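Local coordinates for protein enolase (alpha proteobacterium BAL199, PDB 3UGV) that probably catalyses a magnesium-dependent lyase or related reaction that starts with proton abstraction next to a carboxylate, as other members of the enolase superfamily do, at residues A221-F226 against L247-E252; L193-G198 against E207-V212; K159-N164 against W345-S350. All blocks are in the same frame, centred on the assembly; numbering follows the deposited sequence.

Interaction 1 of 3, residues A221-F226 against L247-E252. With MG (magnesium ion), chain B.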
loop_
_atom_site.group_PDB
_atom_site.type_symbol
_atom_site.label_atom_id
_atom_site.label_comp_id
_atom_site.label_asym_id
_atom_site.label_seq_id
_atom_site.Cartn_x
_atom_site.Cartn_y
_atom_site.Cartn_z
ATOM N N ALA F 221 -14.581 13.188 32.639
ATOM C CA ALA F 221 -13.999 13.182 31.311
ATOM C C ALA F 221 -14.316 14.503 30.630
ATOM O O ALA F 221 -15.427 15.015 30.781
ATOM C CB ALA F 221 -14.563 12.015 30.497
ATOM N N LEU F 222 -13.341 15.056 29.904
ATOM C CA LEU F 222 -13.571 16.224 29.042
ATOM C C LEU F 222 -13.419 15.877 27.562
ATOM O O LEU F 222 -12.390 15.346 27.128
ATOM C CB LEU F 222 -12.625 17.372 29.380
ATOM C CG LEU F 222 -12.705 17.908 30.800
ATOM C CD1 LEU F 222 -11.700 19.032 30.965
ATOM C CD2 LEU F 222 -14.109 18.398 31.089
ATOM N N MET F 223 -14.464 16.155 26.798
ATOM C CA MET F 223 -14.433 15.975 25.356
ATOM C C MET F 223 -14.249 17.361 24.772
ATOM O O MET F 223 -14.984 18.282 25.094
ATOM C CB MET F 223 -15.749 15.375 24.855
ATOM C CG MET F 223 -16.020 13.933 25.263
ATOM S SD MET F 223 -16.329 13.710 27.040
ATOM C CE MET F 223 -17.466 12.319 26.965
ATOM N N VAL F 224 -13.261 17.531 23.921
ATOM C CA VAL F 224 -12.994 18.849 23.389
ATOM C C VAL F 224 -13.407 18.928 21.924
ATOM O O VAL F 224 -13.084 18.043 21.130
ATOM C CB VAL F 224 -11.516 19.229 23.587
ATOM C CG1 VAL F 224 -11.003 20.117 22.449
ATOM C CG2 VAL F 224 -11.326 19.890 24.950
ATOM N N ASP F 225 -14.137 19.983 21.583
ATOM C CA ASP F 225 -14.620 20.182 20.221
ATOM C C ASP F 225 -14.153 21.519 19.668
ATOM O O ASP F 225 -14.393 22.568 20.279
ATOM C CB ASP F 225 -16.147 20.149 20.196
ATOM C CG ASP F 225 -16.708 19.943 18.787
ATOM O OD1 ASP F 225 -16.040 20.290 17.774
ATOM O OD2 ASP F 225 -17.824 19.418 18.698
ATOM N N PHE F 226 -13.496 21.485 18.509
ATOM C CA PHE F 226 -13.010 22.709 17.878
ATOM C C PHE F 226 -13.985 23.228 16.843
ATOM O O PHE F 226 -13.804 24.314 16.320
ATOM C CB PHE F 226 -11.676 22.469 17.192
ATOM C CG PHE F 226 -10.508 22.439 18.121
ATOM C CD1 PHE F 226 -9.888 23.611 18.507
ATOM C CD2 PHE F 226 -10.000 21.232 18.579
ATOM C CE1 PHE F 226 -8.786 23.592 19.353
ATOM C CE2 PHE F 226 -8.900 21.203 19.432
ATOM C CZ PHE F 226 -8.301 22.384 19.821
ATOM N N LEU F 247 -7.275 14.508 27.770
ATOM C CA LEU F 247 -8.648 14.664 27.270
ATOM C C LEU F 247 -9.245 13.327 26.854
ATOM O O LEU F 247 -8.512 12.402 26.482
ATOM C CB LEU F 247 -8.673 15.602 26.062
ATOM C CG LEU F 247 -8.068 16.980 26.301
ATOM C CD1 LEU F 247 -7.925 17.712 24.987
ATOM C CD2 LEU F 247 -8.934 17.762 27.307
ATOM N N GLU F 248 -10.569 13.222 26.920
ATOM C CA GLU F 248 -11.265 12.008 26.505
ATOM C C GLU F 248 -11.187 11.873 24.978
ATOM O O GLU F 248 -10.935 10.798 24.450
ATOM C CB GLU F 248 -12.722 12.051 26.942
ATOM C CG GLU F 248 -13.580 10.909 26.384
ATOM C CD GLU F 248 -13.466 9.616 27.175
ATOM O OE1 GLU F 248 -12.793 9.613 28.235
ATOM O OE2 GLU F 248 -14.069 8.604 26.746
ATOM N N TRP F 249 -11.387 12.977 24.272
ATOM C CA TRP F 249 -11.109 13.006 22.842
ATOM C C TRP F 249 -11.011 14.420 22.329
ATOM O O TRP F 249 -11.408 15.358 23.019
ATOM C CB TRP F 249 -12.168 12.241 22.046
ATOM C CG TRP F 249 -13.542 12.883 21.951
ATOM C CD1 TRP F 249 -13.858 14.111 21.419
ATOM C CD2 TRP F 249 -14.791 12.281 22.321
ATOM N NE1 TRP F 249 -15.220 14.318 21.475
ATOM C CE2 TRP F 249 -15.814 13.203 22.008
ATOM C CE3 TRP F 249 -15.144 11.052 22.887
ATOM C CZ2 TRP F 249 -17.156 12.936 22.258
ATOM C CZ3 TRP F 249 -16.478 10.794 23.135
ATOM C CH2 TRP F 249 -17.465 11.730 22.825
ATOM N N ILE F 250 -10.481 14.556 21.115
ATOM C CA ILE F 250 -10.438 15.826 20.399
ATOM C C ILE F 250 -11.308 15.731 19.137
ATOM O O ILE F 250 -11.141 14.821 18.308
ATOM C CB ILE F 250 -9.001 16.173 20.005
ATOM C CG1 ILE F 250 -8.136 16.337 21.256
ATOM C CG2 ILE F 250 -8.950 17.428 19.144
ATOM C CD1 ILE F 250 -6.656 16.303 20.936
ATOM N N GLU F 251 -12.223 16.683 18.984
ATOM C CA GLU F 251 -13.265 16.571 17.970
ATOM C C GLU F 251 -13.119 17.616 16.876
ATOM O O GLU F 251 -12.940 18.797 17.175
ATOM C CB GLU F 251 -14.633 16.696 18.643
ATOM C CG GLU F 251 -15.821 16.354 17.786
ATOM C CD GLU F 251 -17.127 16.454 18.571
ATOM O OE1 GLU F 251 -17.173 16.000 19.747
ATOM O OE2 GLU F 251 -18.101 17.001 18.017
ATOM N N GLU F 252 -13.177 17.146 15.624
ATOM C CA GLU F 252 -13.205 17.969 14.394
ATOM C C GLU F 252 -12.355 19.234 14.411
ATOM O O GLU F 252 -12.885 20.356 14.391
ATOM C CB GLU F 252 -14.647 18.327 14.008
ATOM C CG GLU F 252 -15.450 17.152 13.473
ATOM C CD GLU F 252 -16.803 17.556 12.896
ATOM O OE1 GLU F 252 -17.452 18.476 13.455
ATOM O OE2 GLU F 252 -17.218 16.941 11.882
HETATM MG MG MG B . -19.179 18.534 17.563
HETATM O O HOH W 1 -20.927 18.446 18.725
HETATM O O HOH W 2 -20.076 20.300 16.910
HETATM O O HOH W 3 -17.682 18.997 16.141
#
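Asp225 and Glu251 stand side by side on neighbouring parallel strands and bind one magnesium ion. Each gives a single oxygen, Asp225 OD2 at 2.0 Å and Glu251 OE2 at 1.9 Å from the metal, and the carboxylate planes are turned 46° from each other. Asp225 OD2 and Glu251 OE2 come within 2.5 Å, a closeness paid for by the cation they share; three waters and Glu277 complete the site. With CG anti to the backbone N (chi1 -169°) and the chain extended beyond it, Glu251 brings its carboxylate beside that of Asp225 at the metal. Its other oxygen, OE1, is held by a salt bridge to Lys194 and takes a hydrogen bond on its anti lone pair from Trp249 NE1 (3.1 Å), which probably fixes the rotation of the carboxylate.

On the same face of the sheet Met223 lies over the indole of Trp249. Its CG sits 3.3 Å from the centroid of the six-membered ring, 12° off the normal, a CH-pi contact, while SD stands farther above the same face in a Met-aromatic contact. The Met223 chain lies alongside that of Glu248, its SD near Glu248 CB and CG; Glu248 OE2 is bonded to Trp345 NE1. On the opposite face, Val224 CG2 packs against both methyls of Leu247, and Ile250 CG2 meets the ring edge of Phe226 at CE2 (3.8 Å). Backbone bonds join the strands, among them Val224 N to Trp249 O at 3.0 Å and Phe226 N to Glu251 O at 3.1 Å.

Helix 232-242 connects the two strands in a beta-alpha-beta unit of the barrel. Strand 192-196 flanks 221-225 and strand 273-275 flanks 249-251, while helix 202-216 covers Leu222 and Leu247 through Trp213.

Interaction 2 of 3, residues L193-G198 against E207-V212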
loop_
_atom_site.group_PDB
_atom_site.type_symbol
_atom_site.label_atom_id
_atom_site.label_comp_id
_atom_site.label_asym_id
_atom_site.label_seq_id
_atom_site.Cartn_x
_atom_site.Cartn_y
_atom_site.Cartn_z
ATOM N N LEU F 193 -18.131 16.012 30.149
ATOM C CA LEU F 193 -18.630 17.323 29.747
ATOM C C LEU F 193 -18.010 17.603 28.388
ATOM O O LEU F 193 -16.851 17.268 28.176
ATOM C CB LEU F 193 -18.143 18.394 30.738
ATOM C CG LEU F 193 -18.599 18.260 32.191
ATOM C CD1 LEU F 193 -17.931 19.305 33.053
ATOM C CD2 LEU F 193 -20.111 18.408 32.278
ATOM N N LYS F 194 -18.752 18.203 27.466
ATOM C CA LYS F 194 -18.111 18.718 26.260
ATOM C C LYS F 194 -17.562 20.120 26.489
ATOM O O LYS F 194 -18.282 21.024 26.901
ATOM C CB LYS F 194 -19.053 18.729 25.055
ATOM C CG LYS F 194 -18.382 19.344 23.817
ATOM C CD LYS F 194 -19.035 18.892 22.549
ATOM C CE LYS F 194 -18.597 17.493 22.195
ATOM N NZ LYS F 194 -19.469 16.959 21.120
ATOM N N LEU F 195 -16.283 20.297 26.188
ATOM C CA LEU F 195 -15.620 21.578 26.351
ATOM C C LEU F 195 -15.246 22.141 24.969
ATOM O O LEU F 195 -14.547 21.488 24.194
ATOM C CB LEU F 195 -14.372 21.393 27.225
ATOM C CG LEU F 195 -13.485 22.608 27.444
ATOM C CD1 LEU F 195 -14.262 23.637 28.221
ATOM C CD2 LEU F 195 -12.209 22.231 28.165
ATOM N N ARG F 196 -15.719 23.343 24.645
ATOM C CA ARG F 196 -15.380 23.927 23.350
ATOM C C ARG F 196 -14.048 24.671 23.412
ATOM O O ARG F 196 -13.737 25.346 24.398
ATOM C CB ARG F 196 -16.485 24.848 22.835
ATOM C CG ARG F 196 -17.644 24.127 22.147
ATOM C CD ARG F 196 -18.673 23.533 23.117
ATOM N NE ARG F 196 -19.695 22.763 22.400
ATOM C CZ ARG F 196 -20.861 22.377 22.920
ATOM N NH1 ARG F 196 -21.158 22.694 24.173
ATOM N NH2 ARG F 196 -21.735 21.678 22.188
ATOM N N MET F 197 -13.258 24.526 22.357
ATOM C CA MET F 197 -11.975 25.214 22.255
ATOM C C MET F 197 -11.870 25.964 20.925
ATOM O O MET F 197 -12.671 25.759 20.005
ATOM C CB MET F 197 -10.814 24.227 22.388
ATOM C CG MET F 197 -10.613 23.665 23.815
ATOM S SD MET F 197 -8.935 22.998 24.042
ATOM C CE MET F 197 -8.960 22.516 25.764
ATOM N N GLY F 198 -10.880 26.837 20.831
ATOM C CA GLY F 198 -10.682 27.626 19.634
ATOM C C GLY F 198 -10.596 29.119 19.903
ATOM O O GLY F 198 -10.927 29.925 19.040
ATOM N N GLU F 207 -5.872 26.945 29.653
ATOM C CA GLU F 207 -6.210 27.562 30.922
ATOM C C GLU F 207 -7.635 27.181 31.310
ATOM O O GLU F 207 -7.907 26.840 32.464
ATOM C CB GLU F 207 -6.091 29.072 30.767
ATOM C CG GLU F 207 -6.018 29.860 32.039
ATOM C CD GLU F 207 -5.982 31.356 31.756
ATOM O OE1 GLU F 207 -5.201 31.777 30.866
ATOM O OE2 GLU F 207 -6.752 32.101 32.405
ATOM N N THR F 208 -8.539 27.229 30.333
ATOM C CA THR F 208 -9.924 26.827 30.554
ATOM C C THR F 208 -10.071 25.357 30.977
ATOM O O THR F 208 -10.782 25.053 31.933
ATOM C CB THR F 208 -10.772 27.111 29.323
ATOM O OG1 THR F 208 -10.742 28.512 29.051
ATOM C CG2 THR F 208 -12.208 26.693 29.562
ATOM N N ALA F 209 -9.402 24.453 30.262
ATOM C CA ALA F 209 -9.388 23.043 30.625
ATOM C C ALA F 209 -8.940 22.854 32.082
ATOM O O ALA F 209 -9.592 22.141 32.864
ATOM C CB ALA F 209 -8.471 22.253 29.666
ATOM N N GLU F 210 -7.831 23.497 32.447
ATOM C CA GLU F 210 -7.279 23.371 33.802
ATOM C C GLU F 210 -8.261 23.910 34.830
ATOM O O GLU F 210 -8.449 23.307 35.871
ATOM C CB GLU F 210 -5.927 24.083 33.928
ATOM C CG GLU F 210 -4.823 23.570 32.976
ATOM C CD GLU F 210 -4.320 22.160 33.313
ATOM O OE1 GLU F 210 -4.930 21.484 34.174
ATOM O OE2 GLU F 210 -3.304 21.727 32.714
ATOM N N ALA F 211 -8.911 25.028 34.518
ATOM C CA ALA F 211 -9.893 25.621 35.428
ATOM C C ALA F 211 -11.121 24.724 35.622
ATOM O O ALA F 211 -11.646 24.590 36.732
ATOM C CB ALA F 211 -10.312 26.997 34.929
ATOM N N VAL F 212 -11.580 24.109 34.536
ATOM C CA VAL F 212 -12.711 23.193 34.612
ATOM C C VAL F 212 -12.389 21.996 35.511
ATOM O O VAL F 212 -13.170 21.623 36.378
ATOM C CB VAL F 212 -13.137 22.689 33.208
ATOM C CG1 VAL F 212 -14.034 21.483 33.336
ATOM C CG2 VAL F 212 -13.825 23.798 32.414
#
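Strand 193-196 and helix 207-212 run nearly antiparallel, their axes at 154° and 9.9 Å apart at closest approach, with Leu195 facing Ala209. No hydrogen bond crosses between them, and the contact is made by apolar side chains.

Leu195 is the main link. Its CG stands anti to the backbone N (chi1 176°), and this carries both methyls out to the helix, where they divide their partners: CD2 lies 3.8 Å from Ala209 CA, against the helix backbone, whereas CD1 meets Thr208 CG2 at 3.9 Å and Val212 CG2 at 4.2 Å. The small side chain of Ala209 probably lets the leucine come this near. The extended Met197 chain reaches the same alanine from beyond the strand end, its CE 3.9 Å from Ala209 CB. Thr208 offers its methyl to the strand; its OG1 is bonded instead to the carbonyl of Val204, one turn back in the helix. At the other end Leu193 CD1 makes a looser approach to Val212 CG1 (4.5 Å).

Lys194 points to the other side of the strand, into the barrel. This is the first half of a right-handed beta-alpha-beta unit, strand 192-196, helix 202-216, strand 221-225, as in the TIM-like barrel of the enolase superfamily.

Interaction 3 of 3, residues K159-N164 against W345-S350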
loop_
_atom_site.group_PDB
_atom_site.type_symbol
_atom_site.label_atom_id
_atom_site.label_comp_id
_atom_site.label_asym_id
_atom_site.label_seq_id
_atom_site.Cartn_x
_atom_site.Cartn_y
_atom_site.Cartn_z
ATOM N N LYS F 159 -25.066 5.854 29.196
ATOM C CA LYS F 159 -24.118 6.819 29.742
ATOM C C LYS F 159 -24.075 8.024 28.822
ATOM O O LYS F 159 -24.001 7.871 27.607
ATOM C CB LYS F 159 -22.719 6.195 29.869
ATOM C CG LYS F 159 -21.758 6.965 30.783
ATOM C CD LYS F 159 -20.396 6.288 30.860
ATOM C CE LYS F 159 -19.834 6.101 29.458
ATOM N NZ LYS F 159 -18.542 5.354 29.425
ATOM N N ALA F 160 -24.150 9.223 29.385
ATOM C CA ALA F 160 -24.138 10.418 28.549
ATOM C C ALA F 160 -23.130 11.426 29.053
ATOM O O ALA F 160 -22.597 11.298 30.151
ATOM C CB ALA F 160 -25.527 11.042 28.477
ATOM N N TYR F 161 -22.852 12.425 28.233
ATOM C CA TYR F 161 -22.025 13.542 28.648
ATOM C C TYR F 161 -22.778 14.804 28.295
ATOM O O TYR F 161 -23.607 14.812 27.378
ATOM C CB TYR F 161 -20.649 13.504 27.963
ATOM C CG TYR F 161 -20.659 13.737 26.448
ATOM C CD1 TYR F 161 -20.463 15.001 25.925
ATOM C CD2 TYR F 161 -20.832 12.682 25.554
ATOM C CE1 TYR F 161 -20.457 15.213 24.559
ATOM C CE2 TYR F 161 -20.817 12.883 24.196
ATOM C CZ TYR F 161 -20.629 14.155 23.707
ATOM O OH TYR F 161 -20.620 14.383 22.369
ATOM N N ASN F 162 -22.489 15.871 29.020
ATOM C CA ASN F 162 -23.290 17.076 28.923
ATOM C C ASN F 162 -22.697 18.075 27.925
ATOM O O ASN F 162 -21.653 18.683 28.190
ATOM C CB ASN F 162 -23.420 17.705 30.327
ATOM C CG ASN F 162 -24.456 18.818 30.386
ATOM O OD1 ASN F 162 -24.798 19.440 29.373
ATOM N ND2 ASN F 162 -24.953 19.084 31.587
ATOM N N SER F 163 -23.356 18.266 26.784
ATOM C CA SER F 163 -22.890 19.285 25.849
ATOM C C SER F 163 -23.678 20.597 25.867
ATOM O O SER F 163 -23.607 21.373 24.914
ATOM C CB SER F 163 -22.737 18.735 24.416
ATOM O OG SER F 163 -23.974 18.384 23.843
ATOM N N ASN F 164 -24.396 20.866 26.955
ATOM C CA ASN F 164 -25.195 22.092 27.028
ATOM C C ASN F 164 -24.418 23.402 26.842
ATOM O O ASN F 164 -24.987 24.391 26.380
ATOM C CB ASN F 164 -25.959 22.172 28.340
ATOM C CG ASN F 164 -27.375 21.646 28.234
ATOM O OD1 ASN F 164 -27.926 21.475 27.139
ATOM N ND2 ASN F 164 -27.985 21.400 29.389
ATOM N N TRP F 345 -20.503 6.868 23.885
ATOM C CA TRP F 345 -21.127 7.938 24.673
ATOM C C TRP F 345 -22.347 8.499 23.964
ATOM O O TRP F 345 -22.394 8.570 22.726
ATOM C CB TRP F 345 -20.168 9.112 24.892
ATOM C CG TRP F 345 -19.003 8.892 25.817
ATOM C CD1 TRP F 345 -17.767 8.422 25.477
ATOM C CD2 TRP F 345 -18.939 9.211 27.217
ATOM N NE1 TRP F 345 -16.946 8.416 26.574
ATOM C CE2 TRP F 345 -17.639 8.890 27.658
ATOM C CE3 TRP F 345 -19.861 9.716 28.143
ATOM C CZ2 TRP F 345 -17.231 9.063 28.992
ATOM C CZ3 TRP F 345 -19.452 9.893 29.469
ATOM C CH2 TRP F 345 -18.150 9.573 29.874
ATOM N N LEU F 346 -23.320 8.936 24.758
ATOM C CA LEU F 346 -24.476 9.658 24.243
ATOM C C LEU F 346 -24.300 11.155 24.483
ATOM O O LEU F 346 -24.078 11.582 25.613
ATOM C CB LEU F 346 -25.747 9.181 24.939
ATOM C CG LEU F 346 -26.994 9.885 24.402
ATOM C CD1 LEU F 346 -28.036 8.890 23.954
ATOM C CD2 LEU F 346 -27.557 10.851 25.416
ATOM N N GLU F 347 -24.388 11.962 23.433
ATOM C CA GLU F 347 -24.295 13.399 23.635
ATOM C C GLU F 347 -25.622 13.921 24.153
ATOM O O GLU F 347 -26.651 13.722 23.511
ATOM C CB GLU F 347 -23.942 14.127 22.340
ATOM C CG GLU F 347 -23.753 15.624 22.543
ATOM C CD GLU F 347 -23.495 16.365 21.244
ATOM O OE1 GLU F 347 -22.433 17.026 21.119
ATOM O OE2 GLU F 347 -24.357 16.283 20.346
ATOM N N TRP F 348 -25.605 14.598 25.300
ATOM C CA TRP F 348 -26.843 15.115 25.864
ATOM C C TRP F 348 -26.867 16.630 25.904
ATOM O O TRP F 348 -25.881 17.269 26.268
ATOM C CB TRP F 348 -27.109 14.538 27.260
ATOM C CG TRP F 348 -28.396 15.025 27.913
ATOM C CD1 TRP F 348 -29.633 14.437 27.830
ATOM C CD2 TRP F 348 -28.567 16.192 28.741
ATOM N NE1 TRP F 348 -30.554 15.162 28.556
ATOM C CE2 TRP F 348 -29.927 16.241 29.124
ATOM C CE3 TRP F 348 -27.705 17.194 29.198
ATOM C CZ2 TRP F 348 -30.442 17.256 29.935
ATOM C CZ3 TRP F 348 -28.220 18.200 30.015
ATOM C CH2 TRP F 348 -29.575 18.226 30.366
ATOM N N GLN F 349 -28.011 17.193 25.527
ATOM C CA GLN F 349 -28.271 18.623 25.669
ATOM C C GLN F 349 -29.773 18.789 25.856
ATOM O O GLN F 349 -30.540 17.899 25.499
ATOM C CB GLN F 349 -27.775 19.402 24.447
ATOM C CG GLN F 349 -28.629 19.220 23.200
ATOM C CD GLN F 349 -28.413 17.885 22.512
ATOM O OE1 GLN F 349 -27.308 17.322 22.522
ATOM N NE2 GLN F 349 -29.473 17.367 21.904
ATOM N N SER F 350 -30.201 19.903 26.438
ATOM C CA SER F 350 -31.632 20.121 26.673
ATOM C C SER F 350 -32.216 21.246 25.805
ATOM O O SER F 350 -33.244 21.839 26.130
ATOM C CB SER F 350 -31.913 20.364 28.162
ATOM O OG SER F 350 -31.107 21.406 28.672
#
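Strands 157-162 and 346-348 close the barrel of the enolase superfamily fold: two parallel neighbours, far apart in sequence, pair beside the metal site. Tyr161 bonds through both its backbone N and its O, to Leu346 O and to Trp348 N (2.9 Å) respectively. Ser163 N then bonds to Trp348 O, and Ser163 OG adds a longer bond to that oxygen from above the carbonyl plane.

At the start of the pairing Lys159 lies across the indole of Trp345. Its chain, bent at chi3 (55°), places CE 3.6 Å from the centroid of the six-membered ring and NZ at 4.1 Å from it over the same face, a CH-pi contact joined to a cation-pi one. The edge of this indole meets Ala160 O. The Tyr161 ring receives Glu347 CA over one face, and its OH, bonded to Lys194, lies 3.3 Å from Glu347 CB. Glu347 itself is held by a salt bridge to Lys194 and by the backbone N of Leu328.

Just past the strands, Asn164 OD1 accepts from Ser350 N in the carbonyl plane, on a lone pair, at 2.9 Å, while Asn164 ND2 donates to Ser350 OG at 3.2 Å and also bonds Glu184. An alanine in place of Asn164 would probably leave Ser350 N and OG without the amide that bonds them, deprive Glu184 of one donor, and make the segments freer to part here. At the end of strand 157-162, Asn162 OD1 accepts from Asn164 N in an Asx turn and also touches the edge of the Trp348 ring, the amide and ring planes 85° apart.

In the fold
The three contacts belong to one barrel: interactions 1 and 3 reach its metal-bearing interior, interaction 2 packs an outer helix on the strand wall, and Lys194, on the inner side of that strand, ties them together. Its NZ forms salt bridges with Glu251 OE1 of interaction 1 (2.8 Å) and with Glu347 OE1 of interaction 3 (3.0 Å), so one lysine bridges a magnesium ligand and Glu347, and would probably offset part of their negative charge; the Glu347 side chain is about 5 Å from the magnesium ion. Interactions 1 and 2 are in series along the chain, within the loop that interaction 3 closes. Met223 CE packs 3.4 Å from Trp345 CD2, and Arg196 NH1 bonds to Ser163 O (2.9 Å).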